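Local coordinates for phosphoinositol-specific phospholipase C (Pseudomonas sp., PDB 5FYP), which probably cleaves the headgroup from phosphoinositide lipids as a calcium-dependent bacterial phospholipase C of the TIM-barrel class, at residues Leu49-Ala57 and His65-Gly73. Sequence-based numbering, arbitrary orientation.
Sequences LDFWDQRDA and HWFVRHNPG. With CA (calcium ion), chain I.
The carbonyl O of Q54 is gripped by both terminal nitrogens of R69, NH1 and NH2 each 2.9 Å away; it lies in the guanidinium plane, NH1 arriving in the carbonyl plane and NH2 from above it. NH2 also bonds P72 O, and NH1 bonds G79 O. The same guanidinium lies flat on W52, planes 24° apart and CZ 4.0 Å from the centroid of the five-membered ring; R55 O sits over the guanidinium's other face, not hydrogen-bonded. With CG between backbone N and carbonyl carbon (chi1 66°), the extended R69 chain runs back over the indole. At the indole edge NE1 bonds R69 O at 2.9 Å, from above the carbonyl plane; over the face, P72 CA makes a CH-pi contact with the six-membered ring. Replacing W52 by an alanine is likely to leave R69 O without this donor and strip the guanidinium of its aromatic bed. W52 and F67 form an antiparallel hydrogen-bonded pair at the sheet edge, F67 N to W52 O 2.8 Å. On the sheet's other face, F51 turns its ring edge to the face of W66, planes at 81°. R55 CA makes a CH-pi contact over one face of F67. The arginine's charge is probably spread over backbone carbonyls and an indole face, tying the loop after strand 46-52 to residues 69-72, while D50 OD1 binds calcium at 2.3 Å with N27, E48 and D119.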
loop_
_atom_site.group_PDB
_atom_site.type_symbol
_atom_site.label_atom_id
_atom_site.label_comp_id
_atom_site.label_asym_id
_atom_site.label_seq_id
_atom_site.Cartn_x
_atom_site.Cartn_y
_atom_site.Cartn_z
ATOM N N LEU A 49 -6.364 3.346 3.713
ATOM C CA LEU A 49 -6.678 4.240 4.812
ATOM C C LEU A 49 -6.142 5.618 4.495
ATOM O O LEU A 49 -4.953 5.757 4.228
ATOM C CB LEU A 49 -6.055 3.737 6.131
ATOM C CG LEU A 49 -6.652 2.454 6.665
ATOM C CD1 LEU A 49 -5.737 1.748 7.632
ATOM C CD2 LEU A 49 -8.019 2.722 7.294
ATOM N N ASP A 50 -6.993 6.654 4.605
ATOM C CA ASP A 50 -6.538 8.043 4.527
ATOM C C ASP A 50 -6.317 8.539 5.947
ATOM O O ASP A 50 -7.241 8.448 6.781
ATOM C CB ASP A 50 -7.590 8.939 3.863
ATOM C CG ASP A 50 -7.775 8.680 2.374
ATOM O OD1 ASP A 50 -6.995 7.941 1.777
ATOM O OD2 ASP A 50 -8.746 9.247 1.811
ATOM N N PHE A 51 -5.122 9.082 6.230
ATOM C CA PHE A 51 -4.826 9.417 7.622
ATOM C C PHE A 51 -4.302 10.827 7.782
ATOM O O PHE A 51 -3.498 11.334 6.991
ATOM C CB PHE A 51 -3.930 8.351 8.276
ATOM C CG PHE A 51 -2.492 8.332 7.818
ATOM C CD1 PHE A 51 -2.079 7.701 6.644
ATOM C CD2 PHE A 51 -1.503 8.889 8.622
ATOM C CE1 PHE A 51 -0.745 7.650 6.282
ATOM C CE2 PHE A 51 -0.170 8.817 8.277
ATOM C CZ PHE A 51 0.212 8.211 7.109
ATOM N N TRP A 52 -4.800 11.446 8.842
ATOM C CA TRP A 52 -4.617 12.876 9.158
ATOM C C TRP A 52 -3.934 13.005 10.492
ATOM O O TRP A 52 -4.199 12.249 11.441
ATOM C CB TRP A 52 -5.990 13.567 9.209
ATOM C CG TRP A 52 -6.724 13.573 7.898
ATOM C CD1 TRP A 52 -7.415 12.553 7.327
ATOM C CD2 TRP A 52 -6.779 14.657 6.967
ATOM N NE1 TRP A 52 -7.883 12.939 6.099
ATOM C CE2 TRP A 52 -7.515 14.225 5.855
ATOM C CE3 TRP A 52 -6.268 15.951 6.969
ATOM C CZ2 TRP A 52 -7.738 15.036 4.744
ATOM C CZ3 TRP A 52 -6.489 16.757 5.869
ATOM C CH2 TRP A 52 -7.212 16.293 4.770
ATOM N N ASP A 53 -3.059 14.000 10.598
ATOM C CA ASP A 53 -2.436 14.321 11.878
ATOM C C ASP A 53 -3.407 15.004 12.841
ATOM O O ASP A 53 -3.370 14.803 14.048
ATOM C CB ASP A 53 -1.244 15.255 11.647
ATOM C CG ASP A 53 -0.020 14.522 11.135
ATOM O OD1 ASP A 53 -0.137 13.741 10.166
ATOM O OD2 ASP A 53 1.056 14.665 11.766
ATOM N N GLN A 54 -4.245 15.882 12.287
ATOM C CA GLN A 54 -5.095 16.776 13.084
ATOM C C GLN A 54 -6.567 16.339 12.996
ATOM O O GLN A 54 -6.962 15.635 12.074
ATOM C CB GLN A 54 -4.966 18.217 12.574
ATOM C CG GLN A 54 -3.581 18.787 12.464
ATOM C CD GLN A 54 -2.965 19.017 13.793
ATOM O OE1 GLN A 54 -3.654 19.103 14.816
ATOM N NE2 GLN A 54 -1.655 19.057 13.809
ATOM N N ARG A 55 -7.370 16.788 13.954
ATOM C CA ARG A 55 -8.817 16.505 13.976
ATOM C C ARG A 55 -9.522 17.239 12.861
ATOM O O ARG A 55 -10.483 16.732 12.283
ATOM C CB ARG A 55 -9.388 16.907 15.342
ATOM C CG ARG A 55 -10.878 16.611 15.522
ATOM C CD ARG A 55 -11.366 16.961 16.923
ATOM N NE ARG A 55 -10.822 16.007 17.894
ATOM C CZ ARG A 55 -11.182 14.712 18.055
ATOM N NH1 ARG A 55 -12.148 14.134 17.309
ATOM N NH2 ARG A 55 -10.569 13.969 18.996
ATOM N N ASP A 56 -9.052 18.433 12.567
ATOM C CA ASP A 56 -9.418 19.167 11.372
ATOM C C ASP A 56 -8.141 19.519 10.628
ATOM O O ASP A 56 -7.231 18.747 10.674
ATOM C CB ASP A 56 -10.357 20.353 11.688
ATOM C CG ASP A 56 -9.759 21.386 12.632
ATOM O OD1 ASP A 56 -8.523 21.380 12.855
ATOM O OD2 ASP A 56 -10.561 22.180 13.160
ATOM N N ALA A 57 -8.095 20.613 9.888
ATOM C CA ALA A 57 -6.905 20.982 9.142
ATOM C C ALA A 57 -5.804 21.590 9.990
ATOM O O ALA A 57 -4.667 21.651 9.543
ATOM C CB ALA A 57 -7.286 21.944 8.012
ATOM N N HIS A 65 -0.449 9.216 17.351
ATOM C CA HIS A 65 -1.844 9.005 16.970
ATOM C C HIS A 65 -2.142 9.710 15.679
ATOM O O HIS A 65 -1.638 10.792 15.459
ATOM C CB HIS A 65 -2.705 9.644 18.081
ATOM C CG HIS A 65 -4.164 9.808 17.757
ATOM N ND1 HIS A 65 -4.704 10.854 17.023
ATOM C CD2 HIS A 65 -5.208 9.034 18.119
ATOM C CE1 HIS A 65 -6.013 10.678 16.914
ATOM N NE2 HIS A 65 -6.347 9.596 17.611
ATOM N N TRP A 66 -2.980 9.094 14.848
ATOM C CA TRP A 66 -3.496 9.746 13.641
ATOM C C TRP A 66 -4.983 9.413 13.510
ATOM O O TRP A 66 -5.426 8.374 13.988
ATOM C CB TRP A 66 -2.757 9.300 12.372
ATOM C CG TRP A 66 -1.304 9.772 12.273
ATOM C CD1 TRP A 66 -0.870 10.828 11.522
ATOM C CD2 TRP A 66 -0.130 9.192 12.873
ATOM N NE1 TRP A 66 0.485 10.932 11.615
ATOM C CE2 TRP A 66 0.971 9.946 12.433
ATOM C CE3 TRP A 66 0.088 8.123 13.746
ATOM C CZ2 TRP A 66 2.259 9.662 12.836
ATOM C CZ3 TRP A 66 1.386 7.843 14.149
ATOM C CH2 TRP A 66 2.441 8.611 13.701
ATOM N N PHE A 67 -5.714 10.294 12.819
ATOM C CA PHE A 67 -7.139 10.125 12.541
ATOM C C PHE A 67 -7.316 9.479 11.174
ATOM O O PHE A 67 -6.442 9.616 10.303
ATOM C CB PHE A 67 -7.835 11.469 12.504
ATOM C CG PHE A 67 -7.813 12.219 13.792
ATOM C CD1 PHE A 67 -6.753 13.079 14.096
ATOM C CD2 PHE A 67 -8.855 12.123 14.704
ATOM C CE1 PHE A 67 -6.742 13.807 15.276
ATOM C CE2 PHE A 67 -8.856 12.839 15.886
ATOM C CZ PHE A 67 -7.814 13.690 16.166
ATOM N N VAL A 68 -8.475 8.856 10.949
ATOM C CA VAL A 68 -8.825 8.314 9.633
ATOM C C VAL A 68 -10.162 8.913 9.211
ATOM O O VAL A 68 -11.188 8.707 9.866
ATOM C CB VAL A 68 -8.853 6.785 9.619
ATOM C CG1 VAL A 68 -9.464 6.238 8.341
ATOM C CG2 VAL A 68 -7.453 6.224 9.828
ATOM N N ARG A 69 -10.123 9.618 8.077
ATOM C CA ARG A 69 -11.296 10.253 7.469
ATOM C C ARG A 69 -10.919 10.701 6.067
ATOM O O ARG A 69 -9.718 10.772 5.736
ATOM C CB ARG A 69 -11.775 11.462 8.271
ATOM C CG ARG A 69 -10.784 12.617 8.285
ATOM C CD ARG A 69 -11.368 13.817 9.009
ATOM N NE ARG A 69 -10.432 14.951 9.009
ATOM C CZ ARG A 69 -9.412 15.076 9.836
ATOM N NH1 ARG A 69 -9.230 14.218 10.833
ATOM N NH2 ARG A 69 -8.538 16.087 9.661
ATOM N N HIS A 70 -11.923 11.079 5.286
ATOM C CA HIS A 70 -11.668 11.538 3.938
ATOM C C HIS A 70 -11.354 13.036 3.847
ATOM O O HIS A 70 -10.376 13.422 3.211
ATOM C CB HIS A 70 -12.848 11.200 3.042
ATOM C CG HIS A 70 -12.613 11.482 1.586
ATOM N ND1 HIS A 70 -13.307 12.433 0.894
ATOM C CD2 HIS A 70 -11.702 10.998 0.721
ATOM C CE1 HIS A 70 -12.894 12.473 -0.358
ATOM N NE2 HIS A 70 -11.909 11.622 -0.486
ATOM N N ASN A 71 -12.195 13.848 4.456
ATOM C CA ASN A 71 -12.107 15.288 4.263
ATOM C C ASN A 71 -11.284 15.997 5.328
ATOM O O ASN A 71 -11.078 15.454 6.387
ATOM C CB ASN A 71 -13.508 15.874 4.211
ATOM C CG ASN A 71 -14.325 15.309 3.058
ATOM O OD1 ASN A 71 -15.397 14.770 3.259
ATOM N ND2 ASN A 71 -13.762 15.343 1.857
ATOM N N PRO A 72 -10.785 17.216 5.027
ATOM C CA PRO A 72 -9.982 17.929 6.028
ATOM C C PRO A 72 -10.683 18.173 7.337
ATOM O O PRO A 72 -10.041 18.145 8.378
ATOM C CB PRO A 72 -9.663 19.275 5.366
ATOM C CG PRO A 72 -9.924 19.117 3.924
ATOM C CD PRO A 72 -10.755 17.867 3.711
ATOM N N GLY A 73 -11.984 18.421 7.287
ATOM C CA GLY A 73 -12.778 18.575 8.539
ATOM C C GLY A 73 -12.926 20.033 9.064
ATOM O O GLY A 73 -13.636 20.309 10.085
HETATM CA CA CA I . -7.110 7.783 -0.531
HETATM O O HOH W 1 -8.218 9.921 -0.766
HETATM O O HOH W 2 2.663 12.758 10.694
HETATM O O HOH W 3 -3.161 13.009 16.087
HETATM O O HOH W 4 -13.189 21.424 13.114
HETATM O O HOH W 5 -7.346 8.187 -2.888
#